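Local coordinates for protein transcarboxylase 5S subunit (Propionibacterium freudenreichii subsp. shermanii, PDB 1RQB) that catalyses the transfer of a carboxyl group from the biotin of the 1.3S subunit to pyruvate, forming oxaloacetate, and binds one cobalt ion per subunit, at residues 71-75 / 76-80; 92-96 / 97-101; 172-175 / 176-180; 351-354 / 355-358; 421-424 / 425-428. One frame throughout, in Å; residues are numbered along the deposited sequence.

Contact 1: residues 71-75 / 76-80; sequences TYDSC and IRFLN
R77 reaches back one helical turn to D73, and its side chain is in touch with neighbours over most of its length. R77 CB lies against the carbonyl of D73, 3.1 Å from D73 O, the atom that also receives the backbone N-H of R77. CG rests over one face of the F78 ring, displaced toward the rim. CG is set anti to the backbone N and the chain runs extended until it bends at chi3 (-59°), which carries NE back to the carboxylate. R77 CD passes 3.9 Å from D73 OD2. R77 NE meets D73 OD1 at 2.7 Å on its syn side, and R77 NH2 reaches the same D73 OD1 at 2.7 Å, nearly in line with the C-O bond. D73 OD1 lies close to the guanidinium plane (10° out), yet carboxylate and guanidinium are turned 35° against each other; NE to OD2 is a weak bond. The salt bridge thus concentrates two donors on one oxygen. One residue on, S74 O takes the N-H groups of both F78 and L79 as the helix ends, while S74 OG sits at the edge of the F78 ring and bonds to T42 O. Helix 71-77 follows strand 63-68 of the barrel: I76 packs on P83 at the start of helix 83-93 and on F463 of helix 460-466, and R77 touches V459.

Contact 2: residues 92-96 / 97-101; sequences KLMPN and SRLQM
M94 and L99 meet through their outermost methyls, M94 CE lying 3.9 Å from L99 CD2. M94, present here as selenomethionine, has CG anti to the carbonyl carbon (chi1 -56°) and stays extended through chi2; the bend comes at the last torsion, chi3 -73°, and it swings CE over to the leucine branch. L99 likewise holds CG beside its own backbone N and offers a single methyl, CD2, to this contact. The two side chains approach at a slant, and they touch through this one pair of end methyls. Nearer the backbone, M94 CB is 3.9 Å from S97 OG. That hydroxyl is not directed at the methionine: it bonds to D57 OD1, and N96 ND2 bonds to the other oxygen, OD2, of the same D57. One carboxylate of helix 53-58 therefore fixes the polar ends of two consecutive turn residues. The backbone evidence for the turn is the bond from S97 N to M94 O, straight at 165° but weak at 3.3 Å. R91 NH2 supports the bend from the preceding helix by bonding to both M94 O and S97 O. M94 also packs on C53, I56 and V64. Together these features describe a type I beta turn, M94 to S97, carrying the chain from helix 83-93 into strand 99-103, the helix-to-strand connection that recurs in a TIM barrel.

Contact 3: residues 172-175 / 176-180; sequences HTVE and GYVKL
The rings of H172 and Y177 have near-parallel planes, 28° apart, but are slid so far, 6.0 Å between centroids, that they hardly overlap. The setting is the N-terminus of helix 174-186, in the beta-alpha-beta unit between strands 159-163 and 191-193, and T173 is its N-cap. What touches is the phenol end: Y177 OH lies 3.5 Å from H172 CB, approaching the imidazole obliquely. Y166 meets the Y177 ring as well, with planes at about 35°. With chi1 of T173 at 63°, its OG1 stands between the backbone N and the carbonyl carbon, where T173 OG1 accepts from G176 N at 3.0 Å. The T173 carbonyl serves the next turn, receiving Y177 N, and T173 O also lies 3.2 Å from Y177 CD1. Outside the two segments, H172 ND1 bonds to S169 OG and Y177 OH to T167 O. Were a serine to replace Y177, T167 O would probably lose its hydroxyl partner and the H172 imidazole the phenol beside it. One turn round the helix, toward A212 of helix 203-217, V178 CG2 sits 3.3 Å from V174 O, with V174 CG1 at 4.2 Å from the same methyl.

Contact 4: residues 351-354 / 355-358; sequences KAAG and FPPL
A Schellman motif closes helix 339-352, and K351 and F355 pack against each other across it. Its two backbone bonds run from F355 N to R350 O and from G354 N to K351 O, the latter 3.0 Å long. G354 is the C-prime residue; its phi of 87° would press a side chain against the preceding carbonyl oxygen, which accounts for glycine. The reversal brings F355 alongside the last helical turn, pointing the same way as K351. One face of the phenylalanine ring is turned to the lysine backbone: K351 CA is 3.9 Å from the ring centroid and 15° off its normal, a CH-pi contact. K351 CB and CG follow the ring to its far end, K351 CG coming within 3.6 Å of F355 CZ. It is the first torsion, with CG anti to the backbone N (chi1 174°), that sets CG against this end of the ring. Across the glycine, A353 CB touches P356 CD at 3.9 Å. F355 also packs on P170 and V171, and P356 on M140, so residues after the helix end reach the barrel. Such a glycine-centred reversal, with a proline following soon after, is a recognised way of ending an alpha-helix.

Contact 5: residues 421-424 / 425-428; sequences RPAD and LLPP
This is a local contact within a tight, helix-like bend, A423 packing on L426 in the connection between helices 403-413 and 430-437. The evidence is a run of backbone bonds, each spanning three residues: D424 N to R421 O, L425 N to P422 O at 3.0 Å, and L426 N to A423 O at 3.1 Å. The last donor stands well above the carbonyl plane of A423, 72° out of it, away from the lone pairs. L426 holds CG beside its own backbone N (chi1 -58°), a setting that turns the leucine end back along the bend; L426 CD1 lies 3.8 Å from A423 CA and 4.2 Å from A423 CB. With an alanine here in place of L426, A423 would probably lose its apolar neighbour and a gap would open beside its CA. A423 CB has a second role, sitting 3.7 Å above the centre of the R421 guanidinium plane. That guanidinium grips D424 side-on: R421 NE and R421 NH2 each bond to D424 OD1 at 2.8 Å, with D424 OD1 practically in the guanidinium plane, which fixes how the group is turned. A water donates to D424 O and to L426 O, bridging the exit of the bend, and N115 ND2 bonds to L426 O too. R421 NH1 extends the charge network to D116 at the start of helix 116-128, while R421 and P422 pack on N145 of helix 144-155, joining this bend to the outer helices of the barrel.

How the contacts relate
All five contacts are local and follow one another along the chain. Contacts 1 to 3 fall in the pyruvate carboxyltransferase range, whose strands belong to the TIM barrel; contacts 4 and 5 lie in the conserved carboxylase region. Contacts 1 and 2 sit on successive helices, 71-77 and 83-93, with centres 21 Å apart. Contact 3 lies across the chain's centre from contact 1, 36 Å between centres. Only contacts 3 and 4 touch, H172 CE1 meeting F355 O at 3.3 Å, so a barrel helix start and a helix end of the carboxylase region pack together. Contact 5, about 13 Å (nearest atoms) from both contact 3 and contact 4, meets the barrel elsewhere, through D116 and N145.

Contact 1: residues 71-75 / 76-80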
loop_
_atom_site.group_PDB
_atom_site.type_symbol
_atom_site.label_atom_id
_atom_site.label_comp_id
_atom_site.label_asym_id
_atom_site.label_seq_id
_atom_site.Cartn_x
_atom_site.Cartn_y
_atom_site.Cartn_z
ATOM N N THR A 71 -9.820 20.308 9.347
ATOM C CA THR A 71 -8.677 21.184 9.644
ATOM C C THR A 71 -9.093 22.476 10.352
ATOM O O THR A 71 -8.309 23.037 11.116
ATOM C CB THR A 71 -7.865 21.557 8.389
ATOM O OG1 THR A 71 -8.673 22.330 7.500
ATOM C CG2 THR A 71 -7.359 20.304 7.688
ATOM N N TYR A 72 -10.305 22.972 10.108
ATOM C CA TYR A 72 -10.729 24.212 10.775
ATOM C C TYR A 72 -10.773 23.947 12.282
ATOM O O TYR A 72 -10.173 24.663 13.082
ATOM C CB TYR A 72 -12.110 24.624 10.256
ATOM C CG TYR A 72 -12.489 26.075 10.481
ATOM C CD1 TYR A 72 -12.552 26.969 9.408
ATOM C CD2 TYR A 72 -12.848 26.540 11.751
ATOM C CE1 TYR A 72 -12.977 28.286 9.587
ATOM C CE2 TYR A 72 -13.280 27.864 11.944
ATOM C CZ TYR A 72 -13.343 28.723 10.853
ATOM O OH TYR A 72 -13.789 30.012 11.013
ATOM N N ASP A 73 -11.469 22.887 12.657
ATOM C CA ASP A 73 -11.583 22.487 14.067
ATOM C C ASP A 73 -10.195 22.262 14.673
ATOM O O ASP A 73 -9.906 22.739 15.769
ATOM C CB ASP A 73 -12.388 21.192 14.187
ATOM C CG ASP A 73 -12.371 20.629 15.605
ATOM O OD1 ASP A 73 -13.146 21.120 16.449
ATOM O OD2 ASP A 73 -11.566 19.713 15.885
ATOM N N SER A 74 -9.326 21.532 13.978
ATOM C CA SER A 74 -7.997 21.229 14.532
ATOM C C SER A 74 -7.188 22.502 14.786
ATOM O O SER A 74 -6.484 22.619 15.787
ATOM C CB SER A 74 -7.209 20.329 13.589
ATOM O OG SER A 74 -5.955 20.008 14.175
ATOM N N CYS A 75 -7.267 23.446 13.859
ATOM C CA CYS A 75 -6.511 24.697 14.002
ATOM C C CYS A 75 -6.872 25.412 15.305
ATOM O O CYS A 75 -5.992 25.781 16.082
ATOM C CB CYS A 75 -6.811 25.640 12.830
ATOM S SG CYS A 75 -5.866 25.297 11.329
ATOM N N ILE A 76 -8.158 25.598 15.567
ATOM C CA ILE A 76 -8.544 26.373 16.755
ATOM C C ILE A 76 -8.619 25.520 18.022
ATOM O O ILE A 76 -8.502 26.050 19.125
ATOM C CB ILE A 76 -9.914 27.045 16.569
ATOM C CG1 ILE A 76 -10.995 25.977 16.471
ATOM C CG2 ILE A 76 -9.909 27.928 15.320
ATOM C CD1 ILE A 76 -12.380 26.548 16.327
ATOM N N ARG A 77 -8.783 24.210 17.895
ATOM C CA ARG A 77 -8.946 23.401 19.111
ATOM C C ARG A 77 -7.606 22.870 19.625
ATOM O O ARG A 77 -7.403 22.791 20.835
ATOM C CB ARG A 77 -9.907 22.234 18.831
ATOM C CG ARG A 77 -10.321 21.431 20.061
ATOM C CD ARG A 77 -11.158 20.200 19.685
ATOM N NE ARG A 77 -12.388 20.503 18.952
ATOM C CZ ARG A 77 -13.555 20.804 19.517
ATOM N NH1 ARG A 77 -13.663 20.851 20.837
ATOM N NH2 ARG A 77 -14.621 21.046 18.760
ATOM N N PHE A 78 -6.672 22.543 18.735
ATOM C CA PHE A 78 -5.411 21.937 19.187
ATOM C C PHE A 78 -4.166 22.744 18.816
ATOM O O PHE A 78 -3.149 22.648 19.503
ATOM C CB PHE A 78 -5.226 20.551 18.553
ATOM C CG PHE A 78 -6.375 19.616 18.769
ATOM C CD1 PHE A 78 -6.996 19.007 17.684
ATOM C CD2 PHE A 78 -6.815 19.314 20.052
ATOM C CE1 PHE A 78 -8.041 18.109 17.870
ATOM C CE2 PHE A 78 -7.857 18.419 20.255
ATOM C CZ PHE A 78 -8.474 17.813 19.159
ATOM N N LEU A 79 -4.207 23.531 17.747
ATOM C CA LEU A 79 -2.974 24.199 17.306
ATOM C C LEU A 79 -2.962 25.703 17.585
ATOM O O LEU A 79 -2.010 26.383 17.205
ATOM C CB LEU A 79 -2.776 23.951 15.802
ATOM C CG LEU A 79 -2.869 22.496 15.318
ATOM C CD1 LEU A 79 -2.683 22.456 13.810
ATOM C CD2 LEU A 79 -1.814 21.636 16.004
ATOM N N ASN A 80 -3.996 26.224 18.237
ATOM C CA ASN A 80 -4.083 27.664 18.523
ATOM C C ASN A 80 -3.727 28.452 17.262
ATOM O O ASN A 80 -2.965 29.417 17.302
ATOM C CB ASN A 80 -3.130 28.065 19.661
ATOM C CG ASN A 80 -3.389 29.483 20.159
ATOM O OD1 ASN A 80 -4.514 29.821 20.524
ATOM N ND2 ASN A 80 -2.353 30.319 20.166
#

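Contact 2: residues 92-96 / 97-101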
loop_
_atom_site.group_PDB
_atom_site.type_symbol
_atom_site.label_atom_id
_atom_site.label_comp_id
_atom_site.label_asym_id
_atom_site.label_seq_id
_atom_site.Cartn_x
_atom_site.Cartn_y
_atom_site.Cartn_z
ATOM N N LYS A 92 -0.922 32.795 -0.699
ATOM C CA LYS A 92 0.277 33.599 -0.979
ATOM C C LYS A 92 1.462 32.727 -1.402
ATOM O O LYS A 92 2.204 33.087 -2.315
ATOM C CB LYS A 92 0.639 34.405 0.273
ATOM C CG LYS A 92 1.945 35.164 0.182
ATOM C CD LYS A 92 2.209 35.967 1.455
ATOM C CE LYS A 92 2.193 35.091 2.710
ATOM N NZ LYS A 92 3.099 33.905 2.626
ATOM N N LEU A 93 1.641 31.574 -0.764
ATOM C CA LEU A 93 2.795 30.718 -1.078
ATOM C C LEU A 93 2.559 29.844 -2.313
ATOM O O LEU A 93 3.507 29.281 -2.857
ATOM C CB LEU A 93 3.146 29.840 0.125
ATOM C CG LEU A 93 3.577 30.621 1.365
ATOM C CD1 LEU A 93 3.835 29.656 2.514
ATOM C CD2 LEU A 93 4.823 31.437 1.054
HETATM N N MSE A 94 1.315 29.696 -2.753
HETATM C CA MSE A 94 1.036 28.887 -3.949
HETATM C C MSE A 94 0.121 29.691 -4.875
HETATM O O MSE A 94 -1.007 29.296 -5.165
HETATM C CB MSE A 94 0.362 27.570 -3.534
HETATM C CG MSE A 94 1.191 26.784 -2.531
HETATM SE SE MSE A 94 0.440 25.036 -2.111
HETATM C CE MSE A 94 -1.084 25.590 -1.016
ATOM N N PRO A 95 0.617 30.833 -5.376
ATOM C CA PRO A 95 -0.156 31.711 -6.262
ATOM C C PRO A 95 -0.608 31.167 -7.618
ATOM O O PRO A 95 -1.540 31.695 -8.222
ATOM C CB PRO A 95 0.763 32.922 -6.417
ATOM C CG PRO A 95 2.116 32.277 -6.449
ATOM C CD PRO A 95 2.026 31.274 -5.304
ATOM N N ASN A 96 0.022 30.109 -8.106
ATOM C CA ASN A 96 -0.346 29.586 -9.430
ATOM C C ASN A 96 -1.219 28.333 -9.329
ATOM O O ASN A 96 -1.545 27.733 -10.352
ATOM C CB ASN A 96 0.917 29.225 -10.204
ATOM C CG ASN A 96 1.916 30.360 -10.232
ATOM O OD1 ASN A 96 1.612 31.447 -10.720
ATOM N ND2 ASN A 96 3.107 30.121 -9.695
ATOM N N SER A 97 -1.633 27.952 -8.127
ATOM C CA SER A 97 -2.387 26.698 -7.991
ATOM C C SER A 97 -3.872 26.931 -7.706
ATOM O O SER A 97 -4.269 27.962 -7.165
ATOM C CB SER A 97 -1.819 25.876 -6.826
ATOM O OG SER A 97 -0.423 25.725 -6.928
ATOM N N ARG A 98 -4.677 25.939 -8.084
ATOM C CA ARG A 98 -6.108 25.969 -7.750
ATOM C C ARG A 98 -6.224 25.407 -6.333
ATOM O O ARG A 98 -5.941 24.229 -6.115
ATOM C CB ARG A 98 -6.959 25.053 -8.647
ATOM C CG ARG A 98 -7.013 25.378 -10.114
ATOM C CD ARG A 98 -8.086 24.502 -10.781
ATOM N NE ARG A 98 -8.153 24.733 -12.219
ATOM C CZ ARG A 98 -7.261 24.275 -13.094
ATOM N NH1 ARG A 98 -6.218 23.545 -12.688
ATOM N NH2 ARG A 98 -7.404 24.565 -14.380
ATOM N N LEU A 99 -6.608 26.235 -5.371
ATOM C CA LEU A 99 -6.757 25.731 -3.998
ATOM C C LEU A 99 -8.127 25.063 -3.885
ATOM O O LEU A 99 -9.105 25.537 -4.461
ATOM C CB LEU A 99 -6.636 26.869 -2.985
ATOM C CG LEU A 99 -5.334 27.677 -3.064
ATOM C CD1 LEU A 99 -5.229 28.592 -1.838
ATOM C CD2 LEU A 99 -4.142 26.745 -3.125
ATOM N N GLN A 100 -8.187 23.959 -3.146
ATOM C CA GLN A 100 -9.451 23.220 -3.021
ATOM C C GLN A 100 -9.751 22.935 -1.549
ATOM O O GLN A 100 -8.839 22.741 -0.746
ATOM C CB GLN A 100 -9.318 21.909 -3.800
ATOM C CG GLN A 100 -10.554 21.042 -3.825
ATOM C CD GLN A 100 -10.432 19.918 -4.851
ATOM O OE1 GLN A 100 -9.990 20.142 -5.977
ATOM N NE2 GLN A 100 -10.838 18.711 -4.466
HETATM N N MSE A 101 -11.038 22.932 -1.205
HETATM C CA MSE A 101 -11.456 22.622 0.171
HETATM C C MSE A 101 -12.627 21.639 0.117
HETATM O O MSE A 101 -13.265 21.472 -0.921
HETATM C CB MSE A 101 -11.936 23.871 0.921
HETATM C CG MSE A 101 -13.274 24.445 0.425
HETATM SE SE MSE A 101 -14.036 25.818 1.625
HETATM C CE MSE A 101 -14.061 24.776 3.263
#

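Contact 3: residues 172-175 / 176-180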
loop_
_atom_site.group_PDB
_atom_site.type_symbol
_atom_site.label_atom_id
_atom_site.label_comp_id
_atom_site.label_asym_id
_atom_site.label_seq_id
_atom_site.Cartn_x
_atom_site.Cartn_y
_atom_site.Cartn_z
ATOM N N HIS A 172 -27.999 0.967 -3.060
ATOM C CA HIS A 172 -27.110 1.784 -3.898
ATOM C C HIS A 172 -26.753 1.004 -5.163
ATOM O O HIS A 172 -26.313 -0.143 -5.094
ATOM C CB HIS A 172 -25.867 2.205 -3.112
ATOM C CG HIS A 172 -26.162 3.243 -2.077
ATOM N ND1 HIS A 172 -26.633 2.928 -0.821
ATOM C CD2 HIS A 172 -26.168 4.598 -2.153
ATOM C CE1 HIS A 172 -26.922 4.041 -0.168
ATOM N NE2 HIS A 172 -26.651 5.069 -0.955
ATOM N N THR A 173 -26.962 1.643 -6.312
ATOM C CA THR A 173 -26.719 1.005 -7.614
ATOM C C THR A 173 -26.106 2.014 -8.586
ATOM O O THR A 173 -26.122 3.220 -8.348
ATOM C CB THR A 173 -28.051 0.537 -8.234
ATOM O OG1 THR A 173 -28.872 1.686 -8.488
ATOM C CG2 THR A 173 -28.799 -0.391 -7.275
ATOM N N VAL A 174 -25.589 1.511 -9.700
ATOM C CA VAL A 174 -25.004 2.395 -10.718
ATOM C C VAL A 174 -26.067 3.397 -11.173
ATOM O O VAL A 174 -25.803 4.595 -11.274
ATOM C CB VAL A 174 -24.516 1.595 -11.944
ATOM C CG1 VAL A 174 -24.146 2.546 -13.080
ATOM C CG2 VAL A 174 -23.316 0.752 -11.557
ATOM N N GLU A 175 -27.277 2.911 -11.432
ATOM C CA GLU A 175 -28.356 3.802 -11.884
ATOM C C GLU A 175 -28.627 4.871 -10.822
ATOM O O GLU A 175 -28.947 6.015 -11.144
ATOM C CB GLU A 175 -29.636 2.996 -12.173
ATOM C CG GLU A 175 -30.814 3.843 -12.643
ATOM C CD GLU A 175 -32.012 3.005 -13.060
ATOM O OE1 GLU A 175 -32.505 2.206 -12.233
ATOM O OE2 GLU A 175 -32.466 3.147 -14.218
ATOM N N GLY A 176 -28.510 4.495 -9.552
ATOM C CA GLY A 176 -28.746 5.462 -8.495
ATOM C C GLY A 176 -27.693 6.559 -8.506
ATOM O O GLY A 176 -28.009 7.725 -8.274
ATOM N N TYR A 177 -26.441 6.197 -8.770
ATOM C CA TYR A 177 -25.356 7.190 -8.801
ATOM C C TYR A 177 -25.491 8.084 -10.035
ATOM O O TYR A 177 -25.256 9.288 -9.962
ATOM C CB TYR A 177 -23.990 6.486 -8.776
ATOM C CG TYR A 177 -23.706 5.827 -7.436
ATOM C CD1 TYR A 177 -23.370 4.474 -7.351
ATOM C CD2 TYR A 177 -23.784 6.560 -6.252
ATOM C CE1 TYR A 177 -23.114 3.865 -6.108
ATOM C CE2 TYR A 177 -23.533 5.968 -5.012
ATOM C CZ TYR A 177 -23.199 4.626 -4.952
ATOM O OH TYR A 177 -22.930 4.064 -3.734
ATOM N N VAL A 178 -25.880 7.500 -11.165
ATOM C CA VAL A 178 -26.061 8.270 -12.404
ATOM C C VAL A 178 -27.160 9.314 -12.189
ATOM O O VAL A 178 -27.072 10.439 -12.681
ATOM C CB VAL A 178 -26.446 7.337 -13.587
ATOM C CG1 VAL A 178 -26.856 8.152 -14.804
ATOM C CG2 VAL A 178 -25.267 6.449 -13.947
ATOM N N LYS A 179 -28.197 8.931 -11.446
ATOM C CA LYS A 179 -29.311 9.841 -11.142
ATOM C C LYS A 179 -28.805 11.003 -10.285
ATOM O O LYS A 179 -29.132 12.162 -10.536
ATOM C CB LYS A 179 -30.422 9.095 -10.388
ATOM C CG LYS A 179 -31.523 10.005 -9.823
ATOM C CD LYS A 179 -32.524 9.207 -8.990
ATOM C CE LYS A 179 -33.505 10.114 -8.264
ATOM N NZ LYS A 179 -34.236 11.036 -9.173
ATOM N N LEU A 180 -28.014 10.682 -9.263
ATOM C CA LEU A 180 -27.471 11.706 -8.358
ATOM C C LEU A 180 -26.577 12.672 -9.138
ATOM O O LEU A 180 -26.640 13.884 -8.942
ATOM C CB LEU A 180 -26.660 11.058 -7.226
ATOM C CG LEU A 180 -27.235 11.153 -5.816
ATOM C CD1 LEU A 180 -26.222 10.573 -4.831
ATOM C CD2 LEU A 180 -27.533 12.616 -5.472
#

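Contact 4: residues 351-354 / 355-358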
loop_
_atom_site.group_PDB
_atom_site.type_symbol
_atom_site.label_atom_id
_atom_site.label_comp_id
_atom_site.label_asym_id
_atom_site.label_seq_id
_atom_site.Cartn_x
_atom_site.Cartn_y
_atom_site.Cartn_z
ATOM N N LYS A 351 -30.165 0.107 8.175
ATOM C CA LYS A 351 -31.350 -0.117 7.333
ATOM C C LYS A 351 -32.512 0.746 7.830
ATOM O O LYS A 351 -33.212 1.376 7.039
ATOM C CB LYS A 351 -31.758 -1.596 7.376
ATOM C CG LYS A 351 -33.060 -1.910 6.656
ATOM C CD LYS A 351 -33.383 -3.399 6.755
ATOM C CE LYS A 351 -34.736 -3.728 6.129
ATOM N NZ LYS A 351 -34.830 -3.255 4.723
ATOM N N ALA A 352 -32.710 0.772 9.141
ATOM C CA ALA A 352 -33.811 1.555 9.721
ATOM C C ALA A 352 -33.655 3.037 9.372
ATOM O O ALA A 352 -34.641 3.739 9.151
ATOM C CB ALA A 352 -33.834 1.376 11.236
ATOM N N ALA A 353 -32.410 3.504 9.305
ATOM C CA ALA A 353 -32.132 4.919 9.025
ATOM C C ALA A 353 -32.151 5.210 7.523
ATOM O O ALA A 353 -31.819 6.315 7.097
ATOM C CB ALA A 353 -30.784 5.305 9.622
ATOM N N GLY A 354 -32.527 4.230 6.710
ATOM C CA GLY A 354 -32.573 4.472 5.278
ATOM C C GLY A 354 -31.282 4.238 4.505
ATOM O O GLY A 354 -31.098 4.802 3.428
ATOM N N PHE A 355 -30.393 3.424 5.060
ATOM C CA PHE A 355 -29.118 3.054 4.428
ATOM C C PHE A 355 -28.228 4.259 4.122
ATOM O O PHE A 355 -27.749 4.417 2.999
ATOM C CB PHE A 355 -29.351 2.274 3.135
ATOM C CG PHE A 355 -29.886 0.897 3.358
ATOM C CD1 PHE A 355 -31.175 0.564 2.962
ATOM C CD2 PHE A 355 -29.104 -0.066 3.984
ATOM C CE1 PHE A 355 -31.682 -0.716 3.188
ATOM C CE2 PHE A 355 -29.597 -1.344 4.213
ATOM C CZ PHE A 355 -30.892 -1.667 3.812
ATOM N N PRO A 356 -27.998 5.134 5.102
ATOM C CA PRO A 356 -27.117 6.238 4.717
ATOM C C PRO A 356 -25.681 5.717 4.627
ATOM O O PRO A 356 -25.344 4.682 5.200
ATOM C CB PRO A 356 -27.290 7.229 5.862
ATOM C CG PRO A 356 -27.513 6.311 7.046
ATOM C CD PRO A 356 -28.520 5.320 6.467
ATOM N N PRO A 357 -24.823 6.417 3.868
ATOM C CA PRO A 357 -23.413 6.014 3.725
ATOM C C PRO A 357 -22.841 6.078 5.142
ATOM O O PRO A 357 -23.225 6.954 5.916
ATOM C CB PRO A 357 -22.832 7.109 2.831
ATOM C CG PRO A 357 -24.019 7.544 2.001
ATOM C CD PRO A 357 -25.141 7.578 3.018
ATOM N N LEU A 358 -21.932 5.174 5.507
ATOM C CA LEU A 358 -21.401 5.196 6.877
ATOM C C LEU A 358 -20.141 6.059 6.972
ATOM O O LEU A 358 -19.034 5.570 7.192
ATOM C CB LEU A 358 -21.129 3.779 7.382
ATOM C CG LEU A 358 -22.400 2.946 7.601
ATOM C CD1 LEU A 358 -22.021 1.612 8.191
ATOM C CD2 LEU A 358 -23.368 3.673 8.539
#

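Contact 5: residues 421-424 / 425-428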
loop_
_atom_site.group_PDB
_atom_site.type_symbol
_atom_site.label_atom_id
_atom_site.label_comp_id
_atom_site.label_asym_id
_atom_site.label_seq_id
_atom_site.Cartn_x
_atom_site.Cartn_y
_atom_site.Cartn_z
ATOM N N ARG A 421 -36.301 20.143 3.167
ATOM C CA ARG A 421 -34.939 20.563 3.524
ATOM C C ARG A 421 -34.977 21.235 4.898
ATOM O O ARG A 421 -35.703 22.206 5.107
ATOM C CB ARG A 421 -34.416 21.548 2.476
ATOM C CG ARG A 421 -32.943 21.909 2.632
ATOM C CD ARG A 421 -32.556 23.023 1.669
ATOM N NE ARG A 421 -33.258 24.256 2.019
ATOM C CZ ARG A 421 -32.669 25.442 2.120
ATOM N NH1 ARG A 421 -31.368 25.561 1.879
ATOM N NH2 ARG A 421 -33.369 26.502 2.514
ATOM N N PRO A 422 -34.182 20.727 5.854
ATOM C CA PRO A 422 -34.131 21.276 7.211
ATOM C C PRO A 422 -33.909 22.785 7.345
ATOM O O PRO A 422 -34.548 23.434 8.172
ATOM C CB PRO A 422 -33.000 20.479 7.861
ATOM C CG PRO A 422 -33.099 19.153 7.186
ATOM C CD PRO A 422 -33.348 19.513 5.742
ATOM N N ALA A 423 -33.026 23.343 6.521
ATOM C CA ALA A 423 -32.691 24.772 6.611
ATOM C C ALA A 423 -33.893 25.659 6.277
ATOM O O ALA A 423 -33.870 26.855 6.560
ATOM C CB ALA A 423 -31.518 25.102 5.693
ATOM N N ASP A 424 -34.923 25.094 5.656
ATOM C CA ASP A 424 -36.141 25.853 5.329
ATOM C C ASP A 424 -36.784 26.372 6.618
ATOM O O ASP A 424 -37.496 27.375 6.613
ATOM C CB ASP A 424 -37.174 24.948 4.638
ATOM C CG ASP A 424 -36.952 24.814 3.145
ATOM O OD1 ASP A 424 -35.825 25.085 2.672
ATOM O OD2 ASP A 424 -37.916 24.415 2.442
ATOM N N LEU A 425 -36.533 25.681 7.725
ATOM C CA LEU A 425 -37.151 26.032 9.012
ATOM C C LEU A 425 -36.261 26.949 9.854
ATOM O O LEU A 425 -36.712 27.465 10.875
ATOM C CB LEU A 425 -37.412 24.762 9.827
ATOM C CG LEU A 425 -38.170 23.608 9.169
ATOM C CD1 LEU A 425 -38.197 22.427 10.129
ATOM C CD2 LEU A 425 -39.579 24.038 8.821
ATOM N N LEU A 426 -35.015 27.163 9.446
ATOM C CA LEU A 426 -34.088 27.964 10.261
ATOM C C LEU A 426 -34.242 29.465 9.995
ATOM O O LEU A 426 -34.211 29.921 8.854
ATOM C CB LEU A 426 -32.644 27.540 9.991
ATOM C CG LEU A 426 -32.338 26.065 10.250
ATOM C CD1 LEU A 426 -30.926 25.753 9.797
ATOM C CD2 LEU A 426 -32.496 25.757 11.726
ATOM N N PRO A 427 -34.376 30.251 11.069
ATOM C CA PRO A 427 -34.529 31.702 10.958
ATOM C C PRO A 427 -33.169 32.384 10.802
ATOM O O PRO A 427 -32.129 31.777 11.053
ATOM C CB PRO A 427 -35.183 32.066 12.282
ATOM C CG PRO A 427 -34.465 31.168 13.233
ATOM C CD PRO A 427 -34.434 29.830 12.481
ATOM N N PRO A 428 -33.169 33.655 10.376
ATOM C CA PRO A 428 -31.908 34.390 10.210
ATOM C C PRO A 428 -31.172 34.318 11.551
ATOM O O PRO A 428 -31.806 34.341 12.604
ATOM C CB PRO A 428 -32.381 35.798 9.870
ATOM C CG PRO A 428 -33.639 35.523 9.065
ATOM C CD PRO A 428 -34.316 34.436 9.873
HETATM O O HOH W 1 -36.300 30.178 6.969
#